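Local coordinates for putative cytoplasmic protein (Salmonella enterica subsp. enterica serovar Typhimurium, PDB 4IQN), which is of unknown function, a putative cytoplasmic protein made up almost entirely of a domain of unknown function (DUF5066), at residues Ser33-Arg38 with Thr49-Ser54; Arg121-Ile126 with Ala204-Leu209; Tyr149-Met154 with Leu161-Leu166. All blocks are in the same frame, centred on the assembly; numbering follows the deposited sequence.

Contact 1: Ser33-Arg38 with Thr49-Ser54; sequences SRLRVR and TELPES
The amide of T49 and the carbonyl of V37 make the shortest bond between the two segments: T49 N donates a hydrogen bond to V37 O at 2.8 Å. V37 N returns the bond to T49 O, and together they define an antiparallel hydrogen-bonded pair. The γ-branches of the pair meet on one face of the sheet, V37 CG1 lying 3.8 Å from T49 CG2. Over the backbone of T49 and E50, the side chain of R36 folds back on itself through bends at chi2 (-84°) and chi3 (-65°). The guanidinium thereby lies with one face over T49 C, while R36 NH1 reaches E50 OE2 at 2.9 Å in a salt bridge. This bridge is single and skewed, since the nitrogen meets the oxygen from above the carboxylate plane and the two planes stand 74° apart. A further hold comes from T48, just before segment 49-54, whose OG1 accepts from R36 NH2. On the L35 and L51 side of the pair a water links the two segments, donating to L35 O and accepting from L51 N. On the side away from the arginine, L51 CD1 packs 3.4 Å from R36 C, and L51 CD2 touches L35 CB at 3.9 Å. I87 extends this apolar patch, touching V37 and L51. The arrangement is that of an edge pairing in a small mixed β-sheet, with strand 36-38 central between 48-49 and 86-87.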
ATOM      1  N   SER A  33      -2.747  12.861 -14.568  1.00 35.26           N
ATOM      2  CA  SER A  33      -3.106  14.161 -13.976  1.00 33.80           C
ATOM      3  C   SER A  33      -4.471  14.225 -13.333  1.00 32.55           C
ATOM      4  O   SER A  33      -4.672  15.015 -12.417  1.00 38.76           O
ATOM      5  CB  SER A  33      -3.078  15.249 -15.041  1.00 39.21           C
ATOM      6  OG  SER A  33      -1.750  15.555 -15.332  1.00 54.53           O
ATOM      7  N   ARG A  34      -5.420  13.440 -13.841  1.00 34.84           N
ATOM      8  CA  ARG A  34      -6.790  13.416 -13.314  1.00 35.34           C
ATOM      9  C   ARG A  34      -6.910  12.614 -12.008  1.00 33.73           C
ATOM     10  O   ARG A  34      -7.922  12.720 -11.299  1.00 30.61           O
ATOM     11  CB  ARG A  34      -7.778  12.760 -14.303  1.00 45.49           C
ATOM     12  CG  ARG A  34      -7.763  13.218 -15.752  1.00 52.98           C
ATOM     13  CD  ARG A  34      -8.535  12.208 -16.617  1.00 59.48           C
ATOM     14  NE  ARG A  34      -9.969  12.145 -16.295  1.00 51.47           N
ATOM     15  CZ  ARG A  34     -10.628  11.143 -15.687  1.00 52.40           C
ATOM     16  NH1 ARG A  34     -10.021  10.041 -15.246  1.00 46.60           N
ATOM     17  NH2 ARG A  34     -11.941  11.261 -15.495  1.00 44.35           N
ATOM     18  N   LEU A  35      -5.919  11.789 -11.705  1.00 29.44           N
ATOM     19  CA  LEU A  35      -6.050  10.851 -10.587  1.00 32.53           C
ATOM     20  C   LEU A  35      -6.004  11.542  -9.234  1.00 28.67           C
ATOM     21  O   LEU A  35      -5.222  12.458  -9.006  1.00 31.64           O
ATOM     22  CB  LEU A  35      -4.986   9.751 -10.643  1.00 29.97           C
ATOM     23  CG  LEU A  35      -5.006   8.845 -11.892  1.00 33.63           C
ATOM     24  CD1 LEU A  35      -3.818   7.908 -11.808  1.00 34.12           C
ATOM     25  CD2 LEU A  35      -6.294   8.045 -12.025  1.00 32.21           C
ATOM     26  N   ARG A  36      -6.877  11.081  -8.355  1.00 26.45           N
ATOM     27  CA  ARG A  36      -6.923  11.487  -6.959  1.00 26.58           C
ATOM     28  C   ARG A  36      -7.178  10.220  -6.148  1.00 25.15           C
ATOM     29  O   ARG A  36      -7.538   9.182  -6.713  1.00 28.29           O
ATOM     30  CB  ARG A  36      -8.059  12.491  -6.739  1.00 30.10           C
ATOM     31  CG  ARG A  36      -7.906  13.782  -7.544  1.00 28.59           C
ATOM     32  CD  ARG A  36      -7.014  14.819  -6.891  1.00 38.63           C
ATOM     33  NE  ARG A  36      -7.621  15.279  -5.649  1.00 46.24           N
ATOM     34  CZ  ARG A  36      -7.057  16.108  -4.781  1.00 45.95           C
ATOM     35  NH1 ARG A  36      -5.844  16.610  -5.002  1.00 55.06           N
ATOM     36  NH2 ARG A  36      -7.722  16.431  -3.681  1.00 45.03           N
ATOM     37  N   VAL A  37      -7.003  10.285  -4.833  1.00 24.60           N
ATOM     38  CA  VAL A  37      -7.344   9.142  -3.980  1.00 22.04           C
ATOM     39  C   VAL A  37      -8.261   9.618  -2.842  1.00 26.89           C
ATOM     40  O   VAL A  37      -8.069  10.719  -2.291  1.00 27.71           O
ATOM     41  CB  VAL A  37      -6.057   8.403  -3.454  1.00 22.45           C
ATOM     42  CG1 VAL A  37      -5.136   9.360  -2.769  1.00 23.27           C
ATOM     43  CG2 VAL A  37      -6.429   7.215  -2.547  1.00 22.63           C
ATOM     44  N   ARG A  38      -9.263   8.806  -2.489  1.00 22.85           N
ATOM     45  CA  ARG A  38     -10.022   9.077  -1.258  1.00 24.53           C
ATOM     46  C   ARG A  38      -9.100   9.263  -0.050  1.00 23.12           C
ATOM     47  O   ARG A  38      -8.097   8.553   0.080  1.00 24.49           O
ATOM     48  CB  ARG A  38     -11.057   7.979  -1.008  1.00 23.27           C
ATOM     49  CG  ARG A  38     -12.197   8.016  -2.015  1.00 24.38           C
ATOM     50  CD  ARG A  38     -13.133   9.156  -1.723  1.00 27.93           C
ATOM     51  NE  ARG A  38     -14.356   9.080  -2.541  1.00 31.06           N
ATOM     52  CZ  ARG A  38     -15.407   8.337  -2.233  1.00 32.72           C
ATOM     53  NH1 ARG A  38     -15.404   7.598  -1.125  1.00 30.06           N
ATOM     54  NH2 ARG A  38     -16.474   8.336  -3.033  1.00 34.68           N
ATOM     55  N   THR A  49      -7.622  13.409  -1.842  1.00 26.85           N
ATOM     56  CA  THR A  49      -6.328  14.019  -1.652  1.00 27.82           C
ATOM     57  C   THR A  49      -5.401  13.537  -2.775  1.00 27.46           C
ATOM     58  O   THR A  49      -5.852  12.820  -3.685  1.00 27.64           O
ATOM     59  CB  THR A  49      -5.785  13.660  -0.250  1.00 29.62           C
ATOM     60  OG1 THR A  49      -4.640  14.458   0.026  1.00 30.39           O
ATOM     61  CG2 THR A  49      -5.436  12.137  -0.127  1.00 27.11           C
ATOM     62  N   GLU A  50      -4.121  13.915  -2.713  1.00 28.25           N
ATOM     63  CA  GLU A  50      -3.157  13.645  -3.803  1.00 30.04           C
ATOM     64  C   GLU A  50      -2.577  12.239  -3.740  1.00 27.73           C
ATOM     65  O   GLU A  50      -2.382  11.688  -2.638  1.00 25.17           O
ATOM     66  CB  GLU A  50      -1.990  14.643  -3.756  1.00 30.65           C
ATOM     67  CG  GLU A  50      -2.357  16.094  -4.086  1.00 45.39           C
ATOM     68  CD  GLU A  50      -3.000  16.854  -2.930  1.00 50.88           C
ATOM     69  OE1 GLU A  50      -2.655  16.610  -1.743  1.00 50.67           O
ATOM     70  OE2 GLU A  50      -3.866  17.721  -3.220  1.00 64.95           O
ATOM     71  N   LEU A  51      -2.289  11.679  -4.914  1.00 27.28           N
ATOM     72  CA  LEU A  51      -1.536  10.430  -4.997  1.00 24.76           C
ATOM     73  C   LEU A  51      -0.104  10.701  -4.548  1.00 23.88           C
ATOM     74  O   LEU A  51       0.373  11.855  -4.635  1.00 23.50           O
ATOM     75  CB  LEU A  51      -1.502   9.874  -6.424  1.00 24.48           C
ATOM     76  CG  LEU A  51      -2.556   8.876  -6.806  1.00 25.98           C
ATOM     77  CD1 LEU A  51      -3.937   9.529  -6.763  1.00 28.22           C
ATOM     78  CD2 LEU A  51      -2.284   8.329  -8.175  1.00 27.62           C
ATOM     79  N   PRO A  52       0.599   9.651  -4.070  1.00 20.54           N
ATOM     80  CA  PRO A  52       2.013   9.865  -3.852  1.00 19.94           C
ATOM     81  C   PRO A  52       2.765   9.911  -5.180  1.00 20.34           C
ATOM     82  O   PRO A  52       2.350   9.247  -6.143  1.00 21.70           O
ATOM     83  CB  PRO A  52       2.437   8.640  -3.041  1.00 20.06           C
ATOM     84  CG  PRO A  52       1.489   7.562  -3.454  1.00 21.12           C
ATOM     85  CD  PRO A  52       0.173   8.290  -3.754  1.00 19.90           C
ATOM     86  N   GLU A  53       3.893  10.623  -5.207  1.00 20.83           N
ATOM     87  CA  GLU A  53       4.666  10.820  -6.438  1.00 21.26           C
ATOM     88  C   GLU A  53       5.144   9.512  -7.068  1.00 21.36           C
ATOM     89  O   GLU A  53       5.140   9.369  -8.301  1.00 21.73           O
ATOM     90  CB  GLU A  53       5.839  11.785  -6.229  1.00 24.78           C
ATOM     91  CG  GLU A  53       5.434  13.202  -5.858  1.00 26.19           C
ATOM     92  CD  GLU A  53       4.457  13.839  -6.871  1.00 34.13           C
ATOM     93  OE1 GLU A  53       4.786  13.879  -8.076  1.00 34.22           O
ATOM     94  OE2 GLU A  53       3.353  14.295  -6.466  1.00 32.66           O
ATOM     95  N   SER A  54       5.566   8.569  -6.221  1.00 21.35           N
ATOM     96  CA  SER A  54       6.038   7.268  -6.682  1.00 23.43           C
ATOM     97  C   SER A  54       4.977   6.544  -7.512  1.00 21.55           C
ATOM     98  O   SER A  54       5.253   6.010  -8.557  1.00 23.65           O
ATOM     99  CB  SER A  54       6.444   6.404  -5.474  1.00 23.02           C
ATOM    100  OG  SER A  54       5.357   6.243  -4.585  1.00 22.31           O
TER
HETATM  101  O   HOH W   1      -3.114  13.148  -7.233  1.00 29.86           O

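Contact 2: Arg121-Ile126 with Ala204-Leu209; sequences RLPALI and AALLDL
With chi1 near -60° in both L206 (-58°) and L209 (-56°), each CG stands opposite its own carbonyl carbon, and the two leucines, three residues apart where helix 190-207 runs out, reach together to R121, L122 and P123. The contact is a helix-end packing against the loop that leads into an edge strand, 124-128, of a four-stranded antiparallel sheet. No hydrogen bond crosses it; the contact is carried by methyl and methylene groups, some of them against backbone carbonyls.

L206 is the central group. Its two methyls divide the work: CD1 approaches the proline ring at P123 CD, 4.1 Å away, P123 and L206 running antiparallel alongside one another, while CD2 turns to the backbone and the first side-chain carbon of R121. L209 sits beside it and takes the other flank. Its CD1 shares the R121 CB methylene with L206 CD2, each at 3.9 Å from that carbon, so both methyls press on it from the helix side. From there the arginine runs out extended from CG to NE, its CB directed at the helix but its guanidinium pointing off from it.

L122 completes the set from the loop side. Its CD2 lies against L209 CB at 3.7 Å, the two side chains crossing at a slant, and the same methyl comes within 4.0 Å of L206 O. That carbonyl also accepts the amide of L209. Further out, Y139 of strand 135-140 touches both P123 and L207, and D119 lies against L209. The closest approach between the two segments is to a backbone atom: L206 CD2 stands 3.4 Å from R121 O.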
ATOM      1  N   ARG A 121     -12.223   7.992  11.735  1.00 22.45           N
ATOM      2  CA  ARG A 121     -10.919   8.606  11.559  1.00 23.07           C
ATOM      3  C   ARG A 121      -9.960   7.816  10.667  1.00 22.55           C
ATOM      4  O   ARG A 121      -8.939   8.365  10.260  1.00 23.94           O
ATOM      5  CB  ARG A 121     -10.266   8.885  12.933  1.00 25.38           C
ATOM      6  CG  ARG A 121     -11.132   9.805  13.792  1.00 25.96           C
ATOM      7  CD  ARG A 121     -10.378  10.405  14.980  1.00 30.38           C
ATOM      8  NE  ARG A 121     -11.300  11.150  15.824  1.00 33.05           N
ATOM      9  CZ  ARG A 121     -11.098  11.495  17.096  1.00 35.50           C
ATOM     10  NH1 ARG A 121      -9.995  11.173  17.713  1.00 38.79           N
ATOM     11  NH2 ARG A 121     -12.028  12.153  17.761  1.00 36.22           N
ATOM     12  N   LEU A 122     -10.263   6.554  10.364  1.00 20.36           N
ATOM     13  CA  LEU A 122      -9.261   5.682   9.689  1.00 19.91           C
ATOM     14  C   LEU A 122      -8.915   6.260   8.307  1.00 19.60           C
ATOM     15  O   LEU A 122      -9.802   6.739   7.592  1.00 24.37           O
ATOM     16  CB  LEU A 122      -9.732   4.245   9.580  1.00 19.07           C
ATOM     17  CG  LEU A 122      -9.730   3.418  10.875  1.00 20.27           C
ATOM     18  CD1 LEU A 122     -10.589   2.170  10.663  1.00 22.96           C
ATOM     19  CD2 LEU A 122      -8.288   3.059  11.288  1.00 23.72           C
ATOM     20  N   PRO A 123      -7.625   6.273   7.949  1.00 18.30           N
ATOM     21  CA  PRO A 123      -7.227   6.781   6.660  1.00 18.56           C
ATOM     22  C   PRO A 123      -7.490   5.777   5.567  1.00 16.62           C
ATOM     23  O   PRO A 123      -7.616   4.579   5.815  1.00 20.38           O
ATOM     24  CB  PRO A 123      -5.713   6.971   6.800  1.00 21.51           C
ATOM     25  CG  PRO A 123      -5.315   5.963   7.813  1.00 22.71           C
ATOM     26  CD  PRO A 123      -6.454   5.887   8.770  1.00 20.13           C
ATOM     27  N   ALA A 124      -7.550   6.268   4.339  1.00 18.16           N
ATOM     28  CA  ALA A 124      -7.643   5.393   3.172  1.00 16.98           C
ATOM     29  C   ALA A 124      -6.431   4.513   3.034  1.00 16.53           C
ATOM     30  O   ALA A 124      -5.394   4.856   3.562  1.00 18.13           O
ATOM     31  CB  ALA A 124      -7.822   6.201   1.903  1.00 21.56           C
ATOM     32  N   LEU A 125      -6.587   3.414   2.309  1.00 17.38           N
ATOM     33  CA  LEU A 125      -5.496   2.494   1.979  1.00 19.23           C
ATOM     34  C   LEU A 125      -5.489   2.261   0.491  1.00 19.21           C
ATOM     35  O   LEU A 125      -6.524   2.179  -0.126  1.00 20.74           O
ATOM     36  CB  LEU A 125      -5.675   1.121   2.664  1.00 18.21           C
ATOM     37  CG  LEU A 125      -5.794   1.146   4.179  1.00 19.90           C
ATOM     38  CD1 LEU A 125      -6.216  -0.205   4.741  1.00 21.91           C
ATOM     39  CD2 LEU A 125      -4.466   1.583   4.762  1.00 16.93           C
ATOM     40  N   ILE A 126      -4.292   2.145  -0.071  1.00 17.47           N
ATOM     41  CA  ILE A 126      -4.098   1.651  -1.416  1.00 19.09           C
ATOM     42  C   ILE A 126      -3.362   0.345  -1.296  1.00 18.28           C
ATOM     43  O   ILE A 126      -2.251   0.305  -0.717  1.00 19.82           O
ATOM     44  CB  ILE A 126      -3.291   2.633  -2.299  1.00 19.76           C
ATOM     45  CG1 ILE A 126      -4.053   3.950  -2.544  1.00 19.73           C
ATOM     46  CG2 ILE A 126      -2.951   2.001  -3.634  1.00 21.07           C
ATOM     47  CD1 ILE A 126      -3.236   4.955  -3.351  1.00 18.79           C
ATOM     48  N   ALA A 204       0.362   7.964  14.821  1.00 23.51           N
ATOM     49  CA  ALA A 204       0.223   7.000  15.931  1.00 25.52           C
ATOM     50  C   ALA A 204      -1.220   6.814  16.400  1.00 26.00           C
ATOM     51  O   ALA A 204      -1.641   5.690  16.703  1.00 22.78           O
ATOM     52  CB  ALA A 204       1.094   7.422  17.097  1.00 26.92           C
ATOM     53  N   ALA A 205      -1.984   7.904  16.424  1.00 25.55           N
ATOM     54  CA  ALA A 205      -3.338   7.844  16.965  1.00 28.49           C
ATOM     55  C   ALA A 205      -4.250   7.084  16.010  1.00 26.66           C
ATOM     56  O   ALA A 205      -5.199   6.439  16.431  1.00 31.60           O
ATOM     57  CB  ALA A 205      -3.866   9.236  17.262  1.00 30.91           C
ATOM     58  N   LEU A 206      -3.930   7.130  14.722  1.00 21.86           N
ATOM     59  CA  LEU A 206      -4.655   6.380  13.741  1.00 22.66           C
ATOM     60  C   LEU A 206      -4.280   4.912  13.732  1.00 22.29           C
ATOM     61  O   LEU A 206      -5.142   4.059  13.621  1.00 23.54           O
ATOM     62  CB  LEU A 206      -4.473   7.009  12.358  1.00 24.70           C
ATOM     63  CG  LEU A 206      -4.920   8.465  12.236  1.00 24.36           C
ATOM     64  CD1 LEU A 206      -4.638   8.945  10.813  1.00 24.79           C
ATOM     65  CD2 LEU A 206      -6.397   8.601  12.555  1.00 28.89           C
ATOM     66  N   LEU A 207      -2.989   4.617  13.854  1.00 21.33           N
ATOM     67  CA  LEU A 207      -2.542   3.228  13.889  1.00 23.06           C
ATOM     68  C   LEU A 207      -3.138   2.503  15.075  1.00 21.35           C
ATOM     69  O   LEU A 207      -3.429   1.306  15.012  1.00 22.25           O
ATOM     70  CB  LEU A 207      -1.007   3.124  13.932  1.00 24.86           C
ATOM     71  CG  LEU A 207      -0.408   3.616  12.624  1.00 31.23           C
ATOM     72  CD1 LEU A 207       1.004   4.155  12.818  1.00 37.78           C
ATOM     73  CD2 LEU A 207      -0.481   2.503  11.591  1.00 32.10           C
ATOM     74  N   ASP A 208      -3.318   3.243  16.153  0.70 20.54           N
ATOM     75  CA  ASP A 208      -3.894   2.687  17.354  0.70 27.62           C
ATOM     76  C   ASP A 208      -5.325   2.194  17.108  0.70 26.09           C
ATOM     77  O   ASP A 208      -5.806   1.337  17.825  0.70 24.28           O
ATOM     78  CB  ASP A 208      -3.830   3.736  18.466  0.70 29.47           C
ATOM     79  CG  ASP A 208      -4.243   3.197  19.798  0.70 32.84           C
ATOM     80  OD1 ASP A 208      -3.566   2.302  20.346  0.70 52.26           O
ATOM     81  OD2 ASP A 208      -5.236   3.697  20.310  0.70 43.10           O
ATOM     82  N   LEU A 209      -5.995   2.725  16.080  1.00 23.25           N
ATOM     83  CA  LEU A 209      -7.343   2.273  15.701  1.00 22.80           C
ATOM     84  C   LEU A 209      -7.380   1.017  14.803  1.00 22.21           C
ATOM     85  O   LEU A 209      -8.445   0.432  14.586  1.00 24.76           O
ATOM     86  CB  LEU A 209      -8.095   3.423  14.994  1.00 23.90           C
ATOM     87  CG  LEU A 209      -8.188   4.719  15.801  1.00 29.93           C
ATOM     88  CD1 LEU A 209      -8.680   5.896  14.956  1.00 37.16           C
ATOM     89  CD2 LEU A 209      -9.044   4.528  17.033  1.00 35.70           C
TER

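Contact 3: Tyr149-Met154 with Leu161-Leu166; sequences YPIARM and LAESSL
R153 and E163 meet side-on through two hydrogen bonds, R153 NE to E163 OE1 at 3.0 Å and R153 NH2 to E163 OE2 at 2.7 Å. Both oxygens use their syn lone pairs, and the planes are only 27° apart, a geometry that fixes the rotation of both groups. The arginine is extended from CG to NE, with A162 CB against its CD at 3.5 Å, whereas the glutamate bends at chi2 (85°) to present its carboxylate. Q134 takes R153 NH1, adding a third hold.

Next to the salt bridge, I151 exchanges backbone bonds with 161-166: I151 N to E163 O, and A162 N to I151 O at 2.8 Å. A152 and L161 form a non-hydrogen-bonded antiparallel pair, placing the arrangement at the β-hairpin of strands 151-155 and 158-161. L161 CD2 covers P150 CB at 3.8 Å.

Beyond the hairpin the chain turns into helix 166-174. I151 CG1 lies 3.4 Å from S165 C, and S165, the N-cap residue, directs OG through weak bonds to the amides of V167 and E168. A water bridges Y149 O and L166 N, while the Y149 hydroxyl has its partner in E50 O.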
ATOM      1  N   TYR A 149       3.569   8.860   0.918  1.00 18.49           N
ATOM      2  CA  TYR A 149       2.863   8.392   2.094  1.00 17.36           C
ATOM      3  C   TYR A 149       3.622   7.201   2.708  1.00 16.72           C
ATOM      4  O   TYR A 149       4.404   6.539   2.036  1.00 17.57           O
ATOM      5  CB  TYR A 149       1.478   7.907   1.750  1.00 15.96           C
ATOM      6  CG  TYR A 149       0.535   8.978   1.290  1.00 18.35           C
ATOM      7  CD1 TYR A 149       0.036   9.901   2.170  1.00 21.62           C
ATOM      8  CD2 TYR A 149       0.138   9.036  -0.054  1.00 20.63           C
ATOM      9  CE1 TYR A 149      -0.884  10.866   1.725  1.00 20.15           C
ATOM     10  CE2 TYR A 149      -0.732  10.013  -0.502  1.00 20.11           C
ATOM     11  CZ  TYR A 149      -1.234  10.925   0.404  1.00 23.75           C
ATOM     12  OH  TYR A 149      -2.108  11.901   0.030  1.00 22.46           O
ATOM     13  N   PRO A 150       3.326   6.877   3.965  1.00 17.10           N
ATOM     14  CA  PRO A 150       3.981   5.673   4.530  1.00 17.32           C
ATOM     15  C   PRO A 150       3.465   4.371   3.925  1.00 18.33           C
ATOM     16  O   PRO A 150       2.404   4.337   3.285  1.00 17.63           O
ATOM     17  CB  PRO A 150       3.603   5.720   6.009  1.00 19.84           C
ATOM     18  CG  PRO A 150       2.996   7.044   6.250  1.00 17.98           C
ATOM     19  CD  PRO A 150       2.460   7.536   4.944  1.00 17.46           C
ATOM     20  N   ILE A 151       4.207   3.288   4.136  1.00 17.15           N
ATOM     21  CA  ILE A 151       3.746   1.948   3.855  1.00 16.56           C
ATOM     22  C   ILE A 151       3.311   1.286   5.166  1.00 18.29           C
ATOM     23  O   ILE A 151       3.956   1.466   6.206  1.00 17.45           O
ATOM     24  CB  ILE A 151       4.886   1.132   3.225  1.00 16.63           C
ATOM     25  CG1 ILE A 151       5.209   1.724   1.838  1.00 18.07           C
ATOM     26  CG2 ILE A 151       4.559  -0.362   3.138  1.00 18.97           C
ATOM     27  CD1 ILE A 151       4.130   1.449   0.804  1.00 21.70           C
ATOM     28  N   ALA A 152       2.209   0.546   5.099  1.00 17.77           N
ATOM     29  CA  ALA A 152       1.769  -0.314   6.197  1.00 14.92           C
ATOM     30  C   ALA A 152       1.853  -1.759   5.741  1.00 18.09           C
ATOM     31  O   ALA A 152       1.691  -2.056   4.537  1.00 16.89           O
ATOM     32  CB  ALA A 152       0.366   0.019   6.604  1.00 18.06           C
ATOM     33  N   ARG A 153       2.090  -2.650   6.708  1.00 18.22           N
ATOM     34  CA  ARG A 153       2.123  -4.073   6.486  1.00 15.87           C
ATOM     35  C   ARG A 153       1.111  -4.787   7.371  1.00 17.15           C
ATOM     36  O   ARG A 153       0.815  -4.329   8.485  1.00 20.32           O
ATOM     37  CB  ARG A 153       3.543  -4.649   6.757  1.00 16.46           C
ATOM     38  CG  ARG A 153       4.538  -4.296   5.696  1.00 15.69           C
ATOM     39  CD  ARG A 153       5.926  -4.763   6.051  1.00 17.09           C
ATOM     40  NE  ARG A 153       6.875  -4.568   4.982  1.00 18.48           N
ATOM     41  CZ  ARG A 153       7.256  -5.498   4.100  1.00 20.85           C
ATOM     42  NH1 ARG A 153       6.812  -6.738   4.159  1.00 21.16           N
ATOM     43  NH2 ARG A 153       8.142  -5.197   3.180  1.00 18.39           N
HETATM   44  N   MSE A 154       0.590  -5.907   6.882  1.00 17.67           N
HETATM   45  CA  MSE A 154      -0.288  -6.762   7.675  1.00 18.47           C
HETATM   46  C   MSE A 154       0.098  -8.208   7.496  1.00 21.90           C
HETATM   47  O   MSE A 154       0.237  -8.715   6.391  1.00 22.77           O
HETATM   48  CB  MSE A 154      -1.750  -6.484   7.361  1.00 21.02           C
HETATM   49  CG  MSE A 154      -2.692  -7.443   8.063  1.00 28.99           C
HETATM   50 SE   MSE A 154      -4.484  -6.864   7.643  1.00 38.27          SE
HETATM   51  CE  MSE A 154      -5.340  -7.554   9.256  1.00 44.31           C
ATOM     52  N   LEU A 161       2.900   0.194  10.697  1.00 18.65           N
ATOM     53  CA  LEU A 161       3.636   1.074   9.780  1.00 20.17           C
ATOM     54  C   LEU A 161       5.052   0.543   9.622  1.00 19.29           C
ATOM     55  O   LEU A 161       5.736   0.221  10.605  1.00 20.63           O
ATOM     56  CB  LEU A 161       3.703   2.488  10.250  1.00 25.63           C
ATOM     57  CG  LEU A 161       2.733   3.526   9.759  1.00 31.37           C
ATOM     58  CD1 LEU A 161       3.514   4.826   9.787  1.00 30.66           C
ATOM     59  CD2 LEU A 161       2.061   3.300   8.425  1.00 24.64           C
ATOM     60  N   ALA A 162       5.460   0.453   8.384  1.00 18.02           N
ATOM     61  CA  ALA A 162       6.699  -0.198   8.025  1.00 17.59           C
ATOM     62  C   ALA A 162       7.638   0.772   7.240  1.00 16.29           C
ATOM     63  O   ALA A 162       8.126   1.765   7.829  1.00 17.71           O
ATOM     64  CB  ALA A 162       6.371  -1.490   7.318  1.00 20.46           C
ATOM     65  N   GLU A 163       7.897   0.524   5.953  1.00 16.30           N
ATOM     66  CA  GLU A 163       8.744   1.388   5.158  1.00 16.42           C
ATOM     67  C   GLU A 163       8.259   2.852   5.133  1.00 17.69           C
ATOM     68  O   GLU A 163       7.049   3.135   5.297  1.00 16.44           O
ATOM     69  CB  GLU A 163       8.875   0.853   3.737  1.00 19.64           C
ATOM     70  CG  GLU A 163       9.646  -0.448   3.552  1.00 21.83           C
ATOM     71  CD  GLU A 163       8.859  -1.739   3.752  1.00 24.42           C
ATOM     72  OE1 GLU A 163       7.720  -1.748   4.266  1.00 19.79           O
ATOM     73  OE2 GLU A 163       9.408  -2.813   3.374  1.00 30.19           O
ATOM     74  N   SER A 164       9.220   3.746   4.942  1.00 17.76           N
ATOM     75  CA  SER A 164       8.999   5.180   4.925  1.00 15.43           C
ATOM     76  C   SER A 164       8.050   5.534   3.762  1.00 16.91           C
ATOM     77  O   SER A 164       7.257   6.457   3.908  1.00 18.44           O
ATOM     78  CB  SER A 164      10.283   5.973   4.773  1.00 17.68           C
ATOM     79  OG  SER A 164      10.998   5.659   3.582  1.00 19.02           O
ATOM     80  N   SER A 165       8.138   4.783   2.663  1.00 15.40           N
ATOM     81  CA  SER A 165       7.348   4.997   1.465  1.00 16.62           C
ATOM     82  C   SER A 165       7.448   3.841   0.515  1.00 16.76           C
ATOM     83  O   SER A 165       8.286   2.935   0.694  1.00 15.70           O
ATOM     84  CB  SER A 165       7.876   6.220   0.737  1.00 19.59           C
ATOM     85  OG  SER A 165       9.143   6.004   0.136  1.00 21.36           O
ATOM     86  N   LEU A 166       6.634   3.891  -0.552  1.00 15.66           N
ATOM     87  CA  LEU A 166       6.724   2.970  -1.658  1.00 16.84           C
ATOM     88  C   LEU A 166       8.136   2.971  -2.320  1.00 15.78           C
ATOM     89  O   LEU A 166       8.580   1.941  -2.837  1.00 18.48           O
ATOM     90  CB  LEU A 166       5.636   3.291  -2.709  1.00 18.25           C
ATOM     91  CG  LEU A 166       5.466   2.265  -3.838  1.00 18.73           C
ATOM     92  CD1 LEU A 166       5.145   0.888  -3.290  1.00 20.76           C
ATOM     93  CD2 LEU A 166       4.389   2.741  -4.807  1.00 20.51           C
TER
HETATM   94  O   HOH W   2       4.537   6.030  -0.715  1.00 22.39           O

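Overall arrangement
The three contacts join two sheets and the helix that packs on one of them. Contacts 2 and 3 lie about 12 Å apart between centres and share the four-stranded antiparallel sheet: contact 2 at the approach to one outer strand, contact 3 at the other, with L207 CD1 touching L161 CG at 3.6 Å. Contact 1, in the small mixed sheet, has its centre about 17 Å from that of contact 3 and about 18 Å from that of contact 2. It still meets both: Y149 OH reaches E50 O at 2.7 Å, probably as a hydrogen bond, and V37 CG2 packs on I126 CD1 at 4.0 Å. Along the chain, contact 1 closes before the others open.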